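Local coordinates for protein pilin, type IV (Thermus thermophilus, PDB 4BHR) that is a type IV pilin, probably serving in pilus assembly or adhesion, and is represented here by its soluble domain without the N-terminal membrane-spanning segment, at residues V63-T68 with G73-D78; A20-T25 with D57-T62; Q8-N13 with A41-S46. All blocks are in the same frame, centred on the assembly; numbering follows the deposited sequence.

Interaction 1 of 3, residues V63-T68 with G73-D78; sequences VTAQLT and GSVSFD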
loop_
_atom_site.group_PDB
_atom_site.type_symbol
_atom_site.label_atom_id
_atom_site.label_comp_id
_atom_site.label_asym_id
_atom_site.label_seq_id
_atom_site.Cartn_x
_atom_site.Cartn_y
_atom_site.Cartn_z
ATOM N N VAL A 63 -1.996 2.000 -1.388
ATOM C CA VAL A 63 -1.985 0.592 -1.016
ATOM C C VAL A 63 -3.411 0.223 -0.705
ATOM O O VAL A 63 -4.067 0.922 0.100
ATOM C CB VAL A 63 -1.141 0.386 0.293
ATOM C CG1 VAL A 63 -1.070 -1.116 0.623
ATOM C CG2 VAL A 63 0.255 0.942 0.096
ATOM N N THR A 64 -3.897 -0.850 -1.327
ATOM C CA THR A 64 -5.288 -1.251 -1.117
ATOM C C THR A 64 -5.430 -2.723 -0.773
ATOM O O THR A 64 -4.918 -3.569 -1.478
ATOM C CB THR A 64 -6.116 -0.990 -2.382
ATOM O OG1 THR A 64 -6.019 0.400 -2.732
ATOM C CG2 THR A 64 -7.601 -1.346 -2.062
ATOM N N ALA A 65 -6.161 -3.013 0.303
ATOM C CA ALA A 65 -6.392 -4.397 0.722
ATOM C C ALA A 65 -7.888 -4.689 0.732
ATOM O O ALA A 65 -8.682 -3.926 1.257
ATOM C CB ALA A 65 -5.777 -4.722 2.075
ATOM N N GLN A 66 -8.243 -5.781 0.095
ATOM C CA GLN A 66 -9.603 -6.217 0.105
ATOM C C GLN A 66 -9.718 -7.181 1.278
ATOM O O GLN A 66 -8.852 -8.026 1.458
ATOM C CB GLN A 66 -9.923 -6.861 -1.230
ATOM C CG GLN A 66 -11.395 -7.057 -1.453
ATOM C CD GLN A 66 -11.660 -7.827 -2.729
ATOM O OE1 GLN A 66 -10.867 -7.782 -3.673
ATOM N NE2 GLN A 66 -12.757 -8.557 -2.755
ATOM N N LEU A 67 -10.755 -7.013 2.108
ATOM C CA LEU A 67 -10.950 -7.860 3.273
ATOM C C LEU A 67 -11.998 -8.964 3.045
ATOM O O LEU A 67 -12.993 -8.729 2.385
ATOM C CB LEU A 67 -11.423 -6.977 4.417
ATOM C CG LEU A 67 -10.343 -6.267 5.255
ATOM C CD1 LEU A 67 -8.977 -6.214 4.601
ATOM C CD2 LEU A 67 -10.785 -4.872 5.641
ATOM N N THR A 68 -11.690 -10.165 3.514
ATOM C CA THR A 68 -12.637 -11.275 3.797
ATOM C C THR A 68 -11.777 -12.386 4.349
ATOM O O THR A 68 -11.157 -12.204 5.403
ATOM C CB THR A 68 -13.366 -11.927 2.603
ATOM O OG1 THR A 68 -13.548 -13.332 2.903
ATOM C CG2 THR A 68 -12.561 -11.810 1.324
ATOM N N GLY A 73 -15.424 -3.665 3.494
ATOM C CA GLY A 73 -14.911 -4.287 2.279
ATOM C C GLY A 73 -13.419 -4.187 2.028
ATOM O O GLY A 73 -12.785 -5.174 1.610
ATOM N N SER A 74 -12.856 -3.007 2.249
ATOM C CA SER A 74 -11.435 -2.775 1.942
ATOM C C SER A 74 -10.913 -1.562 2.711
ATOM O O SER A 74 -11.661 -0.687 3.164
ATOM C CB SER A 74 -11.233 -2.559 0.421
ATOM O OG SER A 74 -11.994 -1.451 -0.047
ATOM N N VAL A 75 -9.591 -1.514 2.851
ATOM C CA VAL A 75 -8.944 -0.431 3.513
ATOM C C VAL A 75 -7.784 -0.014 2.598
ATOM O O VAL A 75 -7.187 -0.869 1.946
ATOM C CB VAL A 75 -8.447 -0.824 4.899
ATOM C CG1 VAL A 75 -7.703 -2.172 4.865
ATOM C CG2 VAL A 75 -7.639 0.311 5.530
ATOM N N SER A 76 -7.575 1.276 2.538
ATOM C CA SER A 76 -6.623 1.945 1.618
ATOM C C SER A 76 -5.769 2.898 2.325
ATOM O O SER A 76 -6.179 3.426 3.340
ATOM C CB SER A 76 -7.416 2.837 0.669
ATOM O OG SER A 76 -7.262 2.225 -0.517
ATOM N N PHE A 77 -4.546 3.118 1.833
ATOM C CA PHE A 77 -3.726 4.174 2.383
ATOM C C PHE A 77 -3.117 4.925 1.212
ATOM O O PHE A 77 -2.571 4.308 0.319
ATOM C CB PHE A 77 -2.624 3.633 3.318
ATOM C CG PHE A 77 -1.719 4.706 3.809
ATOM C CD1 PHE A 77 -0.604 5.087 3.045
ATOM C CD2 PHE A 77 -1.945 5.319 5.042
ATOM C CE1 PHE A 77 0.264 6.068 3.522
ATOM C CE2 PHE A 77 -1.087 6.271 5.523
ATOM C CZ PHE A 77 0.016 6.659 4.740
ATOM N N ASP A 78 -3.257 6.247 1.193
ATOM C CA ASP A 78 -2.824 7.094 0.036
ATOM C C ASP A 78 -1.696 7.958 0.505
ATOM O O ASP A 78 -1.853 8.722 1.452
ATOM C CB ASP A 78 -4.029 7.962 -0.419
ATOM C CG ASP A 78 -3.709 8.849 -1.630
ATOM O OD1 ASP A 78 -2.520 8.965 -2.002
ATOM O OD2 ASP A 78 -4.665 9.413 -2.209
#

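Interaction 2 of 3, residues A20-T25 with D57-T62; sequences AERDPT and DGVNFT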
loop_
_atom_site.group_PDB
_atom_site.type_symbol
_atom_site.label_atom_id
_atom_site.label_comp_id
_atom_site.label_asym_id
_atom_site.label_seq_id
_atom_site.Cartn_x
_atom_site.Cartn_y
_atom_site.Cartn_z
ATOM N N ALA A 20 10.277 3.167 1.416
ATOM C CA ALA A 20 11.677 2.811 1.658
ATOM C C ALA A 20 12.379 2.364 0.366
ATOM O O ALA A 20 13.626 2.384 0.288
ATOM C CB ALA A 20 11.748 1.734 2.733
ATOM N N GLU A 21 11.616 2.012 -0.671
ATOM C CA GLU A 21 12.150 1.637 -1.987
ATOM C C GLU A 21 12.297 2.828 -2.953
ATOM O O GLU A 21 12.751 2.655 -4.084
ATOM C CB GLU A 21 11.296 0.566 -2.651
ATOM C CG GLU A 21 11.284 -0.725 -1.851
ATOM C CD GLU A 21 12.676 -1.299 -1.730
ATOM O OE1 GLU A 21 13.401 -1.391 -2.772
ATOM O OE2 GLU A 21 13.053 -1.644 -0.590
ATOM N N ARG A 22 11.890 4.025 -2.517
ATOM C CA ARG A 22 12.034 5.208 -3.374
ATOM C C ARG A 22 13.521 5.417 -3.690
ATOM O O ARG A 22 14.326 5.309 -2.787
ATOM C CB ARG A 22 11.461 6.428 -2.670
ATOM C CG ARG A 22 11.228 7.605 -3.600
ATOM C CD ARG A 22 10.646 8.805 -2.842
ATOM N NE ARG A 22 9.254 8.628 -2.374
ATOM C CZ ARG A 22 8.164 8.786 -3.144
ATOM N NH1 ARG A 22 8.286 9.110 -4.445
ATOM N NH2 ARG A 22 6.946 8.613 -2.611
ATOM N N ASP A 23 13.841 5.718 -4.948
ATOM C CA ASP A 23 15.239 5.921 -5.380
ATOM C C ASP A 23 15.832 7.060 -4.575
ATOM O O ASP A 23 15.204 8.114 -4.450
ATOM C CB ASP A 23 15.281 6.209 -6.876
ATOM C CG ASP A 23 16.691 6.224 -7.414
ATOM O OD1 ASP A 23 17.189 5.139 -7.785
ATOM O OD2 ASP A 23 17.300 7.312 -7.419
ATOM N N PRO A 24 17.015 6.849 -3.963
ATOM C CA PRO A 24 17.567 7.895 -3.094
ATOM C C PRO A 24 18.097 9.077 -3.907
ATOM O O PRO A 24 18.194 10.184 -3.379
ATOM C CB PRO A 24 18.708 7.183 -2.342
ATOM C CG PRO A 24 19.046 5.978 -3.178
ATOM C CD PRO A 24 17.832 5.619 -3.980
ATOM N N THR A 25 18.429 8.862 -5.178
ATOM C CA THR A 25 18.957 9.963 -5.993
ATOM C C THR A 25 17.861 10.770 -6.695
ATOM O O THR A 25 17.869 11.994 -6.621
ATOM C CB THR A 25 19.996 9.503 -7.036
ATOM O OG1 THR A 25 19.338 8.809 -8.099
ATOM C CG2 THR A 25 21.016 8.591 -6.411
ATOM N N ASP A 57 0.133 11.397 -10.019
ATOM C CA ASP A 57 1.106 12.468 -9.880
ATOM C C ASP A 57 2.531 12.025 -10.118
ATOM O O ASP A 57 3.452 12.851 -10.164
ATOM C CB ASP A 57 0.932 13.238 -8.549
ATOM C CG ASP A 57 1.310 12.419 -7.315
ATOM O OD1 ASP A 57 1.738 11.264 -7.452
ATOM O OD2 ASP A 57 1.214 12.982 -6.207
ATOM N N GLY A 58 2.732 10.709 -10.208
ATOM C CA GLY A 58 4.058 10.169 -10.444
ATOM C C GLY A 58 4.984 10.252 -9.245
ATOM O O GLY A 58 6.185 9.964 -9.353
ATOM N N VAL A 59 4.435 10.624 -8.084
ATOM C CA VAL A 59 5.252 10.698 -6.867
ATOM C C VAL A 59 4.729 9.775 -5.754
ATOM O O VAL A 59 5.515 9.174 -5.000
ATOM C CB VAL A 59 5.310 12.162 -6.349
ATOM C CG1 VAL A 59 5.949 12.254 -4.973
ATOM C CG2 VAL A 59 6.117 13.007 -7.359
ATOM N N ASN A 60 3.412 9.759 -5.612
ATOM C CA ASN A 60 2.740 9.043 -4.521
ATOM C C ASN A 60 2.150 7.738 -4.969
ATOM O O ASN A 60 2.118 7.432 -6.190
ATOM C CB ASN A 60 1.670 9.991 -3.931
ATOM C CG ASN A 60 2.280 11.056 -3.076
ATOM O OD1 ASN A 60 2.853 10.753 -2.020
ATOM N ND2 ASN A 60 2.193 12.347 -3.511
ATOM N N PHE A 61 1.672 6.958 -3.993
ATOM C CA PHE A 61 1.134 5.625 -4.301
ATOM C C PHE A 61 -0.051 5.348 -3.385
ATOM O O PHE A 61 -0.256 6.015 -2.363
ATOM C CB PHE A 61 2.224 4.531 -4.114
ATOM C CG PHE A 61 2.849 4.556 -2.732
ATOM C CD1 PHE A 61 2.266 3.794 -1.707
ATOM C CD2 PHE A 61 3.977 5.323 -2.443
ATOM C CE1 PHE A 61 2.788 3.829 -0.400
ATOM C CE2 PHE A 61 4.497 5.370 -1.156
ATOM C CZ PHE A 61 3.912 4.617 -0.129
ATOM N N THR A 62 -0.795 4.336 -3.723
ATOM C CA THR A 62 -1.951 3.900 -2.896
ATOM C C THR A 62 -1.821 2.399 -2.649
ATOM O O THR A 62 -1.598 1.607 -3.571
ATOM C CB THR A 62 -3.300 4.175 -3.597
ATOM O OG1 THR A 62 -3.440 5.594 -3.823
ATOM C CG2 THR A 62 -4.516 3.716 -2.704
#

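Interaction 3 of 3, residues Q8-N13 with A41-S46; sequences QAYVRN and ANPPAS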
loop_
_atom_site.group_PDB
_atom_site.type_symbol
_atom_site.label_atom_id
_atom_site.label_comp_id
_atom_site.label_asym_id
_atom_site.label_seq_id
_atom_site.Cartn_x
_atom_site.Cartn_y
_atom_site.Cartn_z
ATOM N N GLN A 8 -5.289 -3.135 8.768
ATOM C CA GLN A 8 -4.833 -1.746 8.683
ATOM C C GLN A 8 -3.357 -1.607 8.955
ATOM O O GLN A 8 -2.664 -0.877 8.245
ATOM C CB GLN A 8 -5.562 -0.879 9.662
ATOM C CG GLN A 8 -7.046 -0.831 9.474
ATOM C CD GLN A 8 -7.709 -0.160 10.656
ATOM O OE1 GLN A 8 -8.627 -0.742 11.274
ATOM N NE2 GLN A 8 -7.248 1.054 10.998
ATOM N N ALA A 9 -2.859 -2.324 9.967
ATOM C CA ALA A 9 -1.457 -2.325 10.274
ATOM C C ALA A 9 -0.622 -2.808 9.100
ATOM O O ALA A 9 0.392 -2.152 8.729
ATOM C CB ALA A 9 -1.190 -3.202 11.506
ATOM N N TYR A 10 -1.068 -3.911 8.485
ATOM C CA TYR A 10 -0.371 -4.438 7.328
ATOM C C TYR A 10 -0.314 -3.399 6.195
ATOM O O TYR A 10 0.728 -3.221 5.594
ATOM C CB TYR A 10 -1.052 -5.696 6.818
ATOM C CG TYR A 10 -0.364 -6.311 5.603
ATOM C CD1 TYR A 10 0.870 -6.940 5.720
ATOM C CD2 TYR A 10 -0.948 -6.248 4.344
ATOM C CE1 TYR A 10 1.483 -7.517 4.628
ATOM C CE2 TYR A 10 -0.324 -6.816 3.233
ATOM C CZ TYR A 10 0.879 -7.468 3.384
ATOM O OH TYR A 10 1.493 -8.036 2.296
ATOM N N VAL A 11 -1.435 -2.740 5.915
ATOM C CA VAL A 11 -1.481 -1.718 4.864
ATOM C C VAL A 11 -0.494 -0.582 5.121
ATOM O O VAL A 11 0.251 -0.155 4.203
ATOM C CB VAL A 11 -2.924 -1.218 4.628
ATOM C CG1 VAL A 11 -2.955 0.128 3.966
ATOM C CG2 VAL A 11 -3.727 -2.296 3.881
ATOM N N ARG A 12 -0.417 -0.129 6.381
ATOM C CA ARG A 12 0.441 0.977 6.713
ATOM C C ARG A 12 1.895 0.530 6.634
ATOM O O ARG A 12 2.755 1.292 6.192
ATOM C CB ARG A 12 0.101 1.536 8.096
ATOM C CG ARG A 12 0.861 2.830 8.439
ATOM C CD ARG A 12 0.512 3.945 7.486
ATOM N NE ARG A 12 1.280 5.194 7.661
ATOM C CZ ARG A 12 2.472 5.398 7.127
ATOM N NH1 ARG A 12 3.087 4.423 6.449
ATOM N NH2 ARG A 12 3.070 6.558 7.303
ATOM N N ASN A 13 2.170 -0.706 7.077
ATOM C CA ASN A 13 3.499 -1.235 7.017
ATOM C C ASN A 13 3.971 -1.466 5.560
ATOM O O ASN A 13 5.136 -1.218 5.219
ATOM C CB ASN A 13 3.619 -2.503 7.883
ATOM C CG ASN A 13 3.378 -2.229 9.386
ATOM O OD1 ASN A 13 3.568 -1.108 9.912
ATOM N ND2 ASN A 13 2.930 -3.269 10.083
ATOM N N ALA A 41 5.923 -9.503 3.422
ATOM C CA ALA A 41 5.439 -10.879 3.402
ATOM C C ALA A 41 4.344 -11.153 4.439
ATOM O O ALA A 41 4.184 -10.437 5.419
ATOM C CB ALA A 41 6.622 -11.828 3.620
ATOM N N ASN A 42 3.603 -12.231 4.215
ATOM C CA ASN A 42 2.607 -12.741 5.164
ATOM C C ASN A 42 1.466 -11.833 5.588
ATOM O O ASN A 42 1.359 -11.475 6.761
ATOM C CB ASN A 42 3.281 -13.342 6.376
ATOM C CG ASN A 42 4.156 -14.503 5.991
ATOM O OD1 ASN A 42 3.816 -15.267 5.084
ATOM N ND2 ASN A 42 5.283 -14.633 6.645
ATOM N N PRO A 43 0.599 -11.472 4.636
ATOM C CA PRO A 43 -0.562 -10.659 5.014
ATOM C C PRO A 43 -1.426 -11.415 6.002
ATOM O O PRO A 43 -1.426 -12.664 5.996
ATOM C CB PRO A 43 -1.311 -10.480 3.708
ATOM C CG PRO A 43 -0.849 -11.583 2.834
ATOM C CD PRO A 43 0.577 -11.841 3.216
ATOM N N PRO A 44 -2.172 -10.676 6.833
ATOM C CA PRO A 44 -3.055 -11.339 7.795
ATOM C C PRO A 44 -4.201 -12.074 7.116
ATOM O O PRO A 44 -4.543 -11.811 5.961
ATOM C CB PRO A 44 -3.555 -10.185 8.679
ATOM C CG PRO A 44 -3.402 -8.959 7.835
ATOM C CD PRO A 44 -2.296 -9.203 6.865
ATOM N N ALA A 45 -4.812 -13.007 7.847
ATOM C CA ALA A 45 -5.884 -13.818 7.304
ATOM C C ALA A 45 -7.105 -13.011 6.811
ATOM O O ALA A 45 -7.824 -13.439 5.908
ATOM C CB ALA A 45 -6.296 -14.857 8.342
ATOM N N SER A 46 -7.306 -11.833 7.398
ATOM C CA SER A 46 -8.397 -10.924 7.021
ATOM C C SER A 46 -8.178 -10.276 5.654
ATOM O O SER A 46 -9.120 -9.757 5.043
ATOM C CB SER A 46 -8.504 -9.835 8.054
ATOM O OG SER A 46 -7.222 -9.242 8.205
#

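Interaction 1 of 3, residues V63-T68 with G73-D78
Gly73 O takes a straight bond from Leu67 N (2.8 Å, N-H...O 171°) on one edge of its strand, while on the far edge Gly73 and Ser74 both face Gln87 of strand 83-87, a classic beta bulge. The contact is a beta hairpin in the pilin sheet, its strands 61-67 and 74-78 flanked by strands 47-54 and 83-87. Toward strand 61-67 the register is unbroken: Ala65 with Val75 and Val63 with Phe77 are hydrogen-bonded pairs, Thr64 with Ser76 and Gln66 with Ser74 non-hydrogen-bonded ones. The two bonds of the first pair differ in approach. Ala65 N meets Val75 O almost head-on (C=O...N 172°, 2.9 Å), whereas Val75 N reaches Ala65 O at a more bent angle but within the carbonyl plane.

The two faces of the hairpin have unlike chemistry. Val63, Ala65, Val75 and Phe77 are buried; Val63 and Phe77 lie against helix 6-20, and the Phe77 ring also meets Phe84 edge-to-face. Val75 holds CG1 between its backbone N and carbonyl carbon (chi1 47°), which sets this methyl 4.2 Å from Ala65 CB and equally near Leu67 CD2. Thr64, Gln66, Ser74 and Ser76 occupy the other face, where Ser74 OG turns to Gln87 rather than across the hairpin. There Thr64 OG1 comes within 3.1 Å of Ser76 OG.

Interaction 2 of 3, residues A20-T25 with D57-T62
Along 20-25 the chain meets 57-62 through Arg22, the one residue of the segment to do so, whose guanidinium grips Val59 O. The loop leaves the end of helix 6-20, and the contact ties it to the turn that leads into strand 61-67 of the pilin sheet. The arginine chain starts with CG anti to the backbone N (chi1 -165°) and bends at chi3, bringing the guanidinium end-on to one carbonyl. NH1 and NH2 each lie 2.8 Å from Val59 O, which lies in the guanidinium plane, held between the two nitrogens. NH1 arrives on a lone pair of that oxygen; NH2 is tilted somewhat from the carbonyl plane.

Glu19 salt-bridges NE, and Gly27 O takes a further bond from NH1, so the group is fixed in rotation on several sides. A leucine here would remove every one of these donors, and would probably leave Val59 O without its double grip and the Glu19 carboxylate without its mate. Arg22 NH2 also lies at the edge of the Phe61 ring, near its plane, 4.3 Å from CE2.

Asp23 next folds the loop on itself: its OD2 accepts from Thr25 N in an Asx turn, and from Thr25 OG1 at 2.6 Å. A second Asx turn shapes the partner segment, with Asp57 OD1 receiving both Val59 N (2.8 Å) and Asn60 N, while Asn60 ND2 reaches the syn lone pair of Asp57 OD2.

Interaction 3 of 3, residues Q8-N13 with A41-S46
Tyr10 leans out of helix 6-20 onto two successive prolines, Pro43 and Pro44. CB, at the root, lies 3.7 Å from Pro44 CD, with Pro44 CG slightly farther. From there CG stands anti to the backbone N (chi1 -180°), a setting that carries the ring away from the helix and alongside the 41-46 loop. CG keeps to the same pyrrolidine, again 3.7 Å from Pro44 CD, which sits off-centre with respect to the ring, 30° from its normal.

Midway along the ring the contact passes from Pro44 to Pro43: CD2 still has Pro44 CD as its neighbour, while CD1 has both Pro43 CA and Pro44 CD close by. Pro43 CA lies over the face, 3.9 Å from the centroid of the Tyr10 ring and 16° off the normal. This CH-pi contact is on the same side of the ring plane as Pro44 CD. In the fold this is where the pilin's N-terminal helix, whose Val11 side is packed on the beta sheet, meets the long loop between strands 34-35 and 47-54. The same tyrosine touches Cys36, one half of the Cys36-Cys50 disulfide.

Farther out, CE1 has Pro43 CA near it. At the ring edge Ala41 O lies 4.1 Å from Tyr10 CE1. CE2 and CZ meet Pro43 CB, the latter at 3.7 Å. At the tip OH lies 4.0 Å from both CB and CD of Pro43, while its hydrogen bond goes to Val40 O.

Together the three contacts illustrate how a small pilin domain is built around one sheet and one helix. Interactions 1 and 2 share strand 61-67, and although their centres are about 20 Å apart they meet where Phe77 O lies 3.6 Å from Thr62 CG2. Interaction 3 has its centre about 10 Å from that of interaction 1. Helix and hairpin pack there through Val11 CG1 on Phe77 CB (3.6 Å), and Thr68 N probably bonds to Ser46 O (3.0 Å). Interactions 2 and 3 do not touch, their nearest atoms being about 7 Å apart; they fasten loops on opposite sides of the chain's centre.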